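Local coordinates for chitinase (Thermococcus chitonophagus, PDB 5XSW), which probably hydrolyses internal glycosidic bonds of chitin, with a glycan bound in its catalytic domain, at residues D141-M153 and I381-Y393. Sequence-based numbering, arbitrary orientation.
Sequences DPHVKPHQNGFIM and ITATMDMETERIY
V144 sets its two methyls on the turn that follows helix 374-386: CG1 meets the carbonyl O of E388, while V144 CG2 packs against I392 CG1 at 3.8 Å. P146 CD approaches T389 CG2, and P146 CB lies 4.0 Å from M387 SD. H147 joins the helix end by backbone and ring together. H147 N donates to D386 O (3.2 Å) from above that carbonyl plane. With chi1 at 61°, CG sits between backbone N and carbonyl carbon, and the H147 imidazole receives D386 CB over the centre of one face, a CH-pi contact of 3.8 Å to the centroid. Replacing this imidazole with an alanine here is likely to strip the cover from D386 CB and leave N149 N without its weak bond to ND1. Q148, bent at chi2, turns its amide back so that Q148 NE2 bonds both H147 O (2.8 Å) and A383 O (3.2 Å); A383 O thus accepts from NE2 and M387 N on opposite faces. D386 OD2 lies an unusually short 2.5 Å from N149 O, a pair whose nature is doubtful, while OD1 is bonded by N202 and N204. T382 CG2 touches N149 O. The irregular loop between helix 136-139 and strand 168-169 thus packs along the last turn of helix 374-386 and the loop after it, within the mainly helical domain; the start of that helix lies by the glycan pocket at H374.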
ATOM      1  N   ASP A 141     -35.521   4.580  25.568  1.00 34.03           N
ATOM      2  CA  ASP A 141     -36.524   5.204  24.746  1.00 35.63           C
ATOM      3  C   ASP A 141     -36.452   4.722  23.282  1.00 41.32           C
ATOM      4  O   ASP A 141     -35.424   4.860  22.611  1.00 39.00           O
ATOM      5  CB  ASP A 141     -36.357   6.725  24.817  1.00 35.61           C
ATOM      6  CG  ASP A 141     -37.458   7.482  24.090  1.00 36.12           C
ATOM      7  OD1 ASP A 141     -38.316   6.864  23.401  1.00 40.43           O
ATOM      8  OD2 ASP A 141     -37.456   8.721  24.193  1.00 49.73           O
ATOM      9  N   PRO A 142     -37.549   4.151  22.786  1.00 43.37           N
ATOM     10  CA  PRO A 142     -37.459   3.622  21.418  1.00 37.16           C
ATOM     11  C   PRO A 142     -37.642   4.684  20.347  1.00 40.12           C
ATOM     12  O   PRO A 142     -37.519   4.352  19.177  1.00 35.52           O
ATOM     13  CB  PRO A 142     -38.598   2.597  21.349  1.00 35.81           C
ATOM     14  CG  PRO A 142     -39.616   3.107  22.406  1.00 44.02           C
ATOM     15  CD  PRO A 142     -38.775   3.717  23.500  1.00 40.13           C
ATOM     16  N   HIS A 143     -37.941   5.924  20.717  1.00 33.17           N
ATOM     17  CA  HIS A 143     -38.246   6.907  19.695  1.00 35.72           C
ATOM     18  C   HIS A 143     -36.924   7.242  18.985  1.00 38.95           C
ATOM     19  O   HIS A 143     -35.912   7.448  19.639  1.00 38.62           O
ATOM     20  CB  HIS A 143     -38.874   8.163  20.294  1.00 39.51           C
ATOM     21  CG  HIS A 143     -38.852   9.346  19.377  1.00 42.34           C
ATOM     22  ND1 HIS A 143     -39.894   9.641  18.526  1.00 50.11           N
ATOM     23  CD2 HIS A 143     -37.924  10.319  19.191  1.00 50.65           C
ATOM     24  CE1 HIS A 143     -39.609  10.740  17.847  1.00 44.73           C
ATOM     25  NE2 HIS A 143     -38.418  11.170  18.231  1.00 58.28           N
ATOM     26  N   VAL A 144     -36.968   7.292  17.662  1.00 33.25           N
ATOM     27  CA  VAL A 144     -35.797   7.533  16.823  1.00 40.72           C
ATOM     28  C   VAL A 144     -35.806   8.954  16.291  1.00 38.11           C
ATOM     29  O   VAL A 144     -36.771   9.378  15.709  1.00 38.46           O
ATOM     30  CB  VAL A 144     -35.772   6.543  15.616  1.00 37.20           C
ATOM     31  CG1 VAL A 144     -34.623   6.867  14.629  1.00 36.03           C
ATOM     32  CG2 VAL A 144     -35.689   5.097  16.128  1.00 36.63           C
ATOM     33  N   LYS A 145     -34.716   9.670  16.480  1.00 39.10           N
ATOM     34  CA  LYS A 145     -34.575  11.027  15.966  1.00 44.15           C
ATOM     35  C   LYS A 145     -33.803  11.035  14.624  1.00 40.04           C
ATOM     36  O   LYS A 145     -32.611  10.818  14.637  1.00 44.00           O
ATOM     37  CB  LYS A 145     -33.830  11.865  17.002  1.00 45.23           C
ATOM     38  CG  LYS A 145     -33.539  13.307  16.570  1.00 66.95           C
ATOM     39  CD  LYS A 145     -32.796  14.124  17.658  1.00 65.14           C
ATOM     40  CE  LYS A 145     -31.299  13.762  17.732  1.00 65.72           C
ATOM     41  NZ  LYS A 145     -30.419  14.832  18.331  1.00 69.27           N
ATOM     42  N   PRO A 146     -34.474  11.256  13.485  1.00 39.23           N
ATOM     43  CA  PRO A 146     -33.699  11.283  12.229  1.00 41.90           C
ATOM     44  C   PRO A 146     -32.567  12.311  12.260  1.00 45.13           C
ATOM     45  O   PRO A 146     -32.616  13.315  12.998  1.00 33.51           O
ATOM     46  CB  PRO A 146     -34.733  11.659  11.157  1.00 42.38           C
ATOM     47  CG  PRO A 146     -35.955  12.151  11.911  1.00 43.89           C
ATOM     48  CD  PRO A 146     -35.889  11.634  13.303  1.00 36.31           C
ATOM     49  N   HIS A 147     -31.524  12.051  11.468  1.00 37.77           N
ATOM     50  CA  HIS A 147     -30.355  12.921  11.445  1.00 30.51           C
ATOM     51  C   HIS A 147     -29.737  12.943  10.048  1.00 32.48           C
ATOM     52  O   HIS A 147     -30.258  12.331   9.134  1.00 34.04           O
ATOM     53  CB  HIS A 147     -29.327  12.461  12.457  1.00 37.13           C
ATOM     54  CG  HIS A 147     -28.801  11.063  12.193  1.00 35.99           C
ATOM     55  ND1 HIS A 147     -27.562  10.818  11.619  1.00 31.70           N
ATOM     56  CD2 HIS A 147     -29.367   9.840  12.404  1.00 32.55           C
ATOM     57  CE1 HIS A 147     -27.362   9.509  11.538  1.00 30.37           C
ATOM     58  NE2 HIS A 147     -28.444   8.890  11.995  1.00 35.75           N
ATOM     59  N   GLN A 148     -28.643  13.665   9.876  1.00 29.95           N
ATOM     60  CA  GLN A 148     -28.061  13.748   8.532  1.00 32.89           C
ATOM     61  C   GLN A 148     -26.527  13.672   8.622  1.00 30.86           C
ATOM     62  O   GLN A 148     -25.812  14.304   7.834  1.00 31.64           O
ATOM     63  CB  GLN A 148     -28.548  15.047   7.816  1.00 35.79           C
ATOM     64  CG  GLN A 148     -30.013  14.894   7.208  1.00 43.13           C
ATOM     65  CD  GLN A 148     -30.172  13.841   6.032  1.00 54.86           C
ATOM     66  OE1 GLN A 148     -30.173  14.235   4.856  1.00 51.18           O
ATOM     67  NE2 GLN A 148     -30.356  12.519   6.359  1.00 32.97           N
ATOM     68  N   ASN A 149     -26.002  12.929   9.584  1.00 27.16           N
ATOM     69  CA  ASN A 149     -24.534  12.784   9.663  1.00 27.57           C
ATOM     70  C   ASN A 149     -23.982  11.990   8.446  1.00 23.83           C
ATOM     71  O   ASN A 149     -24.629  11.038   7.967  1.00 25.01           O
ATOM     72  CB  ASN A 149     -24.122  12.064  10.954  1.00 26.92           C
ATOM     73  CG  ASN A 149     -24.397  12.910  12.212  1.00 29.34           C
ATOM     74  OD1 ASN A 149     -23.568  13.712  12.633  1.00 27.94           O
ATOM     75  ND2 ASN A 149     -25.514  12.664  12.829  1.00 25.92           N
ATOM     76  N   GLY A 150     -22.805  12.357   7.972  1.00 25.42           N
ATOM     77  CA  GLY A 150     -22.246  11.608   6.853  1.00 26.59           C
ATOM     78  C   GLY A 150     -21.242  10.644   7.437  1.00 25.99           C
ATOM     79  O   GLY A 150     -21.596   9.796   8.246  1.00 25.15           O
ATOM     80  N   PHE A 151     -19.983  10.801   7.053  1.00 21.98           N
ATOM     81  CA  PHE A 151     -18.903   9.925   7.476  1.00 21.36           C
ATOM     82  C   PHE A 151     -18.643  10.017   9.020  1.00 25.89           C
ATOM     83  O   PHE A 151     -18.565   9.012   9.712  1.00 23.47           O
ATOM     84  CB  PHE A 151     -17.612  10.329   6.686  1.00 21.56           C
ATOM     85  CG  PHE A 151     -16.348   9.767   7.253  1.00 25.35           C
ATOM     86  CD1 PHE A 151     -16.255   8.398   7.515  1.00 22.64           C
ATOM     87  CD2 PHE A 151     -15.235  10.568   7.436  1.00 21.46           C
ATOM     88  CE1 PHE A 151     -15.076   7.845   7.991  1.00 23.49           C
ATOM     89  CE2 PHE A 151     -14.053  10.002   7.962  1.00 21.76           C
ATOM     90  CZ  PHE A 151     -13.992   8.641   8.225  1.00 22.68           C
ATOM     91  N   ILE A 152     -18.498  11.236   9.539  1.00 21.24           N
ATOM     92  CA  ILE A 152     -18.190  11.452  10.991  1.00 24.35           C
ATOM     93  C   ILE A 152     -19.478  11.819  11.724  1.00 24.43           C
ATOM     94  O   ILE A 152     -20.239  12.634  11.218  1.00 24.07           O
ATOM     95  CB  ILE A 152     -17.108  12.579  11.211  1.00 26.43           C
ATOM     96  CG1 ILE A 152     -15.751  12.154  10.578  1.00 25.00           C
ATOM     97  CG2 ILE A 152     -16.916  12.931  12.729  1.00 24.19           C
ATOM     98  CD1 ILE A 152     -15.083  10.999  11.359  1.00 21.87           C
ATOM     99  N   MET A 153     -19.690  11.250  12.916  1.00 22.08           N
ATOM    100  CA  MET A 153     -20.942  11.433  13.621  1.00 22.50           C
ATOM    101  C   MET A 153     -20.800  12.694  14.515  1.00 26.34           C
ATOM    102  O   MET A 153     -20.616  12.568  15.720  1.00 26.22           O
ATOM    103  CB  MET A 153     -21.289  10.203  14.481  1.00 23.28           C
ATOM    104  CG  MET A 153     -22.802  10.303  15.018  1.00 27.37           C
ATOM    105  SD  MET A 153     -23.990   9.829  13.751  1.00 33.84           S
ATOM    106  CE  MET A 153     -24.123   8.063  13.968  1.00 31.37           C
ATOM    107  N   ILE A 381     -27.358   6.708   0.053  1.00 24.75           N
ATOM    108  CA  ILE A 381     -27.763   5.624   0.970  1.00 23.72           C
ATOM    109  C   ILE A 381     -27.523   6.022   2.435  1.00 24.65           C
ATOM    110  O   ILE A 381     -28.366   5.738   3.311  1.00 25.71           O
ATOM    111  CB  ILE A 381     -27.024   4.277   0.619  1.00 20.25           C
ATOM    112  CG1 ILE A 381     -27.527   3.778  -0.735  1.00 24.86           C
ATOM    113  CG2 ILE A 381     -27.264   3.192   1.695  1.00 21.05           C
ATOM    114  CD1 ILE A 381     -26.821   2.460  -1.239  1.00 25.16           C
ATOM    115  N   THR A 382     -26.394   6.664   2.720  1.00 21.75           N
ATOM    116  CA  THR A 382     -26.135   7.121   4.086  1.00 20.08           C
ATOM    117  C   THR A 382     -27.278   8.063   4.541  1.00 28.86           C
ATOM    118  O   THR A 382     -27.786   7.928   5.674  1.00 25.86           O
ATOM    119  CB  THR A 382     -24.768   7.866   4.185  1.00 25.08           C
ATOM    120  OG1 THR A 382     -23.736   7.005   3.686  1.00 23.80           O
ATOM    121  CG2 THR A 382     -24.387   8.278   5.624  1.00 23.32           C
ATOM    122  N   ALA A 383     -27.631   9.031   3.686  1.00 25.78           N
ATOM    123  CA  ALA A 383     -28.707   9.990   4.015  1.00 27.50           C
ATOM    124  C   ALA A 383     -30.039   9.241   4.249  1.00 28.50           C
ATOM    125  O   ALA A 383     -30.739   9.504   5.211  1.00 29.76           O
ATOM    126  CB  ALA A 383     -28.867  11.046   2.885  1.00 26.97           C
ATOM    127  N   THR A 384     -30.390   8.319   3.366  1.00 24.55           N
ATOM    128  CA  THR A 384     -31.636   7.530   3.523  1.00 26.88           C
ATOM    129  C   THR A 384     -31.668   6.700   4.802  1.00 31.81           C
ATOM    130  O   THR A 384     -32.683   6.654   5.487  1.00 28.94           O
ATOM    131  CB  THR A 384     -31.848   6.611   2.297  1.00 28.65           C
ATOM    132  OG1 THR A 384     -31.823   7.451   1.124  1.00 32.10           O
ATOM    133  CG2 THR A 384     -33.204   5.863   2.343  1.00 28.15           C
ATOM    134  N   MET A 385     -30.559   6.039   5.125  1.00 27.60           N
ATOM    135  CA  MET A 385     -30.467   5.286   6.367  1.00 27.02           C
ATOM    136  C   MET A 385     -30.590   6.205   7.581  1.00 27.71           C
ATOM    137  O   MET A 385     -31.254   5.867   8.562  1.00 25.15           O
ATOM    138  CB  MET A 385     -29.127   4.527   6.420  1.00 22.63           C
ATOM    139  CG  MET A 385     -29.087   3.382   5.400  1.00 23.98           C
ATOM    140  SD  MET A 385     -27.515   2.533   5.510  1.00 24.44           S
ATOM    141  CE  MET A 385     -27.811   1.440   6.931  1.00 20.55           C
ATOM    142  N   ASP A 386     -29.915   7.341   7.520  1.00 23.60           N
ATOM    143  CA  ASP A 386     -29.952   8.338   8.618  1.00 25.03           C
ATOM    144  C   ASP A 386     -31.408   8.773   8.950  1.00 30.04           C
ATOM    145  O   ASP A 386     -31.697   9.124  10.088  1.00 28.00           O
ATOM    146  CB  ASP A 386     -29.219   9.614   8.251  1.00 24.66           C
ATOM    147  CG  ASP A 386     -27.674   9.489   8.209  1.00 28.44           C
ATOM    148  OD1 ASP A 386     -27.070   8.524   8.760  1.00 24.17           O
ATOM    149  OD2 ASP A 386     -27.076  10.455   7.676  1.00 26.71           O
ATOM    150  N   MET A 387     -32.246   8.870   7.916  1.00 26.16           N
ATOM    151  CA  MET A 387     -33.660   9.289   8.076  1.00 32.27           C
ATOM    152  C   MET A 387     -34.581   8.162   8.556  1.00 37.34           C
ATOM    153  O   MET A 387     -35.766   8.413   8.840  1.00 36.20           O
ATOM    154  CB  MET A 387     -34.231   9.813   6.762  1.00 26.43           C
ATOM    155  CG  MET A 387     -33.518  11.034   6.214  1.00 32.21           C
ATOM    156  SD  MET A 387     -33.682  12.398   7.397  1.00 50.58           S
ATOM    157  CE  MET A 387     -35.454  12.753   7.229  1.00 55.58           C
ATOM    158  N   GLU A 388     -34.086   6.923   8.607  1.00 31.58           N
ATOM    159  CA  GLU A 388     -34.960   5.784   8.862  1.00 32.38           C
ATOM    160  C   GLU A 388     -35.396   5.807  10.336  1.00 34.21           C
ATOM    161  O   GLU A 388     -34.563   5.973  11.217  1.00 30.07           O
ATOM    162  CB  GLU A 388     -34.257   4.461   8.546  1.00 31.96           C
ATOM    163  CG  GLU A 388     -35.064   3.223   8.942  1.00 32.69           C
ATOM    164  CD  GLU A 388     -36.314   3.006   8.089  1.00 37.09           C
ATOM    165  OE1 GLU A 388     -36.327   3.433   6.923  1.00 30.99           O
ATOM    166  OE2 GLU A 388     -37.287   2.363   8.574  1.00 37.76           O
ATOM    167  N   THR A 389     -36.688   5.674  10.599  1.00 33.29           N
ATOM    168  CA  THR A 389     -37.161   5.604  11.978  1.00 37.16           C
ATOM    169  C   THR A 389     -37.884   4.314  12.321  1.00 36.99           C
ATOM    170  O   THR A 389     -37.912   3.905  13.463  1.00 39.90           O
ATOM    171  CB  THR A 389     -38.092   6.784  12.316  1.00 32.52           C
ATOM    172  OG1 THR A 389     -39.218   6.783  11.434  1.00 38.88           O
ATOM    173  CG2 THR A 389     -37.351   8.085  12.189  1.00 35.80           C
ATOM    174  N   GLU A 390     -38.540   3.737  11.329  1.00 38.60           N
ATOM    175  CA  GLU A 390     -39.317   2.515  11.498  1.00 37.51           C
ATOM    176  C   GLU A 390     -38.587   1.201  11.733  1.00 41.76           C
ATOM    177  O   GLU A 390     -39.026   0.389  12.521  1.00 38.57           O
ATOM    178  CB  GLU A 390     -40.326   2.379  10.368  1.00 40.32           C
ATOM    179  CG  GLU A 390     -41.263   3.562  10.294  1.00 45.16           C
ATOM    180  CD  GLU A 390     -42.443   3.312   9.392  1.00 76.57           C
ATOM    181  OE1 GLU A 390     -42.555   2.194   8.849  1.00 78.90           O
ATOM    182  OE2 GLU A 390     -43.258   4.237   9.226  1.00 87.88           O
ATOM    183  N   ARG A 391     -37.502   0.981  11.007  1.00 29.99           N
ATOM    184  CA  ARG A 391     -36.802  -0.285  11.069  1.00 27.75           C
ATOM    185  C   ARG A 391     -35.353  -0.054  11.470  1.00 33.48           C
ATOM    186  O   ARG A 391     -34.542   0.343  10.653  1.00 29.03           O
ATOM    187  CB  ARG A 391     -36.865  -0.944   9.693  1.00 29.06           C
ATOM    188  CG  ARG A 391     -36.970  -2.449   9.688  1.00 36.97           C
ATOM    189  CD  ARG A 391     -37.531  -2.974   8.374  1.00 33.48           C
ATOM    190  NE  ARG A 391     -36.878  -2.370   7.225  1.00 35.10           N
ATOM    191  CZ  ARG A 391     -37.299  -2.482   5.972  1.00 34.59           C
ATOM    192  NH1 ARG A 391     -38.377  -3.189   5.688  1.00 32.24           N
ATOM    193  NH2 ARG A 391     -36.636  -1.886   5.001  1.00 26.85           N
ATOM    194  N   ILE A 392     -35.028  -0.350  12.718  1.00 27.30           N
ATOM    195  CA  ILE A 392     -33.701  -0.092  13.244  1.00 28.89           C
ATOM    196  C   ILE A 392     -33.102  -1.398  13.689  1.00 32.44           C
ATOM    197  O   ILE A 392     -33.746  -2.167  14.379  1.00 27.74           O
ATOM    198  CB  ILE A 392     -33.725   0.853  14.458  1.00 28.51           C
ATOM    199  CG1 ILE A 392     -34.389   2.174  14.103  1.00 32.44           C
ATOM    200  CG2 ILE A 392     -32.320   1.104  14.958  1.00 23.71           C
ATOM    201  CD1 ILE A 392     -33.913   2.761  12.800  1.00 31.29           C
ATOM    202  N   TYR A 393     -31.868  -1.655  13.297  1.00 25.40           N
ATOM    203  CA  TYR A 393     -31.278  -2.929  13.663  1.00 26.19           C
ATOM    204  C   TYR A 393     -31.189  -3.152  15.190  1.00 30.01           C
ATOM    205  O   TYR A 393     -30.820  -2.266  15.936  1.00 26.68           O
ATOM    206  CB  TYR A 393     -29.873  -3.048  13.063  1.00 23.19           C
ATOM    207  CG  TYR A 393     -29.193  -4.313  13.395  1.00 23.46           C
ATOM    208  CD1 TYR A 393     -29.529  -5.477  12.741  1.00 23.61           C
ATOM    209  CD2 TYR A 393     -28.203  -4.349  14.370  1.00 24.27           C
ATOM    210  CE1 TYR A 393     -28.890  -6.715  13.055  1.00 25.22           C
ATOM    211  CE2 TYR A 393     -27.563  -5.549  14.688  1.00 24.29           C
ATOM    212  CZ  TYR A 393     -27.898  -6.717  13.987  1.00 27.55           C
ATOM    213  OH  TYR A 393     -27.241  -7.889  14.289  1.00 26.25           O
TER